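Local coordinates for secreted protein (Streptomyces lividans, PDB 4UNM) that probably acts as a radical copper oxidase related to galactose oxidase and is required for glycan deposition at hyphal tips and for morphogenesis, at residues F313-G318 with E374-I379. Numbering follows the deposited sequence.
Sequences FLMQNG and EKYMVI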
# COMPACT_ATOMS: atom_id res chain seq x y z
N PHE A 313 -3.19 -3.23 -10.60
CA PHE A 313 -4.64 -2.94 -10.79
C PHE A 313 -5.20 -3.75 -11.95
O PHE A 313 -4.60 -3.82 -13.01
CB PHE A 313 -4.83 -1.46 -11.11
CG PHE A 313 -4.54 -0.55 -9.98
CD1 PHE A 313 -3.23 -0.17 -9.68
CD2 PHE A 313 -5.58 -0.04 -9.19
CE1 PHE A 313 -2.97 0.70 -8.64
CE2 PHE A 313 -5.32 0.82 -8.15
CZ PHE A 313 -4.02 1.18 -7.86
N LEU A 314 -6.38 -4.32 -11.77
CA LEU A 314 -7.06 -5.05 -12.86
C LEU A 314 -7.58 -4.05 -13.87
O LEU A 314 -8.34 -3.12 -13.52
CB LEU A 314 -8.23 -5.88 -12.31
CG LEU A 314 -8.98 -6.75 -13.34
CD1 LEU A 314 -8.06 -7.75 -14.03
CD2 LEU A 314 -10.16 -7.43 -12.68
N MET A 315 -7.19 -4.24 -15.13
CA MET A 315 -7.63 -3.41 -16.26
C MET A 315 -8.85 -4.03 -16.92
O MET A 315 -9.17 -5.18 -16.69
CB MET A 315 -6.53 -3.32 -17.32
CG MET A 315 -5.22 -2.69 -16.82
SD MET A 315 -3.79 -3.12 -17.87
CE MET A 315 -4.36 -2.46 -19.44
N GLN A 316 -9.54 -3.25 -17.75
CA GLN A 316 -10.83 -3.74 -18.31
C GLN A 316 -10.64 -4.86 -19.32
O GLN A 316 -11.56 -5.64 -19.57
CB GLN A 316 -11.58 -2.57 -18.95
CG GLN A 316 -12.16 -1.65 -17.91
CD GLN A 316 -12.68 -0.34 -18.47
OE1 GLN A 316 -12.13 0.73 -18.23
NE2 GLN A 316 -13.78 -0.42 -19.16
N ASN A 317 -9.44 -5.00 -19.87
CA ASN A 317 -9.11 -6.17 -20.68
C ASN A 317 -8.60 -7.38 -19.92
O ASN A 317 -8.21 -8.39 -20.53
CB ASN A 317 -8.15 -5.77 -21.78
CG ASN A 317 -6.77 -5.47 -21.27
OD1 ASN A 317 -6.50 -5.54 -20.03
ND2 ASN A 317 -5.89 -5.10 -22.18
N GLY A 318 -8.64 -7.31 -18.59
CA GLY A 318 -8.25 -8.45 -17.75
C GLY A 318 -6.74 -8.58 -17.45
O GLY A 318 -6.35 -9.47 -16.71
N GLU A 374 -9.71 4.33 -17.54
CA GLU A 374 -8.41 3.67 -17.40
C GLU A 374 -7.23 4.63 -17.37
O GLU A 374 -6.20 4.36 -17.99
CB GLU A 374 -8.25 2.64 -18.51
CG GLU A 374 -9.19 1.47 -18.37
CD GLU A 374 -8.50 0.23 -17.78
OE1 GLU A 374 -7.99 0.22 -16.58
OE2 GLU A 374 -8.48 -0.74 -18.56
N LYS A 375 -7.35 5.72 -16.62
CA LYS A 375 -6.26 6.61 -16.38
C LYS A 375 -5.74 6.45 -14.97
O LYS A 375 -6.51 6.52 -14.01
CB LYS A 375 -6.68 8.06 -16.57
CG LYS A 375 -6.97 8.49 -18.00
CD LYS A 375 -6.90 10.01 -18.00
CE LYS A 375 -7.67 10.62 -19.14
NZ LYS A 375 -7.67 12.10 -18.94
N TYR A 376 -4.44 6.23 -14.86
CA TYR A 376 -3.71 6.04 -13.59
C TYR A 376 -2.80 7.18 -13.30
O TYR A 376 -2.07 7.67 -14.18
CB TYR A 376 -2.90 4.75 -13.69
CG TYR A 376 -3.76 3.54 -13.80
CD1 TYR A 376 -4.28 3.13 -15.02
CD2 TYR A 376 -4.10 2.80 -12.66
CE1 TYR A 376 -5.08 2.00 -15.10
CE2 TYR A 376 -4.91 1.69 -12.74
CZ TYR A 376 -5.43 1.30 -13.95
OH TYR A 376 -6.22 0.17 -14.03
N MET A 377 -2.79 7.64 -12.06
CA MET A 377 -1.91 8.67 -11.65
C MET A 377 -0.96 8.17 -10.57
O MET A 377 -1.39 7.58 -9.58
CB MET A 377 -2.72 9.83 -11.08
CG MET A 377 -1.85 10.96 -10.54
SD MET A 377 -2.75 12.47 -10.11
CE MET A 377 -3.69 11.94 -8.72
N VAL A 378 0.34 8.42 -10.77
CA VAL A 378 1.41 8.13 -9.80
C VAL A 378 1.87 9.41 -9.16
O VAL A 378 2.15 10.41 -9.84
CB VAL A 378 2.57 7.37 -10.46
CG1 VAL A 378 3.73 7.15 -9.49
CG2 VAL A 378 2.09 6.04 -11.03
N ILE A 379 1.86 9.44 -7.84
CA ILE A 379 2.07 10.66 -7.08
C ILE A 379 3.28 10.57 -6.14
O ILE A 379 3.35 9.67 -5.28
CB ILE A 379 0.86 10.99 -6.20
CG1 ILE A 379 -0.43 11.01 -6.97
CG2 ILE A 379 1.06 12.33 -5.47
CD1 ILE A 379 -1.63 10.76 -6.07
O HOH W 1 -8.06 -2.36 -20.66
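Phe313 and Tyr376 make the tight end of this contact. Their side chains run past each other in opposite directions, and the edge of the tyrosine ring is turned toward one face of the phenylalanine in an offset edge-to-face stack, centroids 5.4 Å apart and planes at 64°. Between these two residues the nearest atoms are Phe313 CB and Tyr376 CE2, 3.5 Å apart. In Tyr376, CG lies anti to the carbonyl carbon (chi1 -65°), which sends the ring along Phe313 and brings its hydroxyl to the carboxylate of Glu374, where OH donates to OE1 at 3.1 Å, nearly along the C-O axis. Glu374 bends at chi2 (-101°), and this kink turns OE2 toward the opposite segment. There the backbone N of Gln316 donates to OE2 at 2.8 Å, an almost straight bond that comes from above the carboxylate plane, while Met315 CB packs against the same oxygen. Both strands belong to a Kelch-type beta-propeller of the galactose oxidase family: 312-314 is an edge strand of one four-stranded blade and 375-379 the second strand of the next, so the contact joins neighbouring blades. Gln316 sits in the type I turn from Met315 to Gly318 that leads into strand 320-322, and Glu374 thus ties the turn of one blade to the start of a strand in the other. Exchanging Glu374 for an alanine would probably leave the Gln316 N-H and the Tyr376 hydroxyl without the carboxylate that takes both, one on each oxygen, and the turn less firmly fixed. Beyond the carboxylate the fit is looser: a water donates to Glu374 OE2 at 2.7 Å and accepts from Asn317 N at 3.1 Å, bridging to the exposed asparagine, whose OD1 hydrogen-bonds to the backbone N of Lys319, just past the turn.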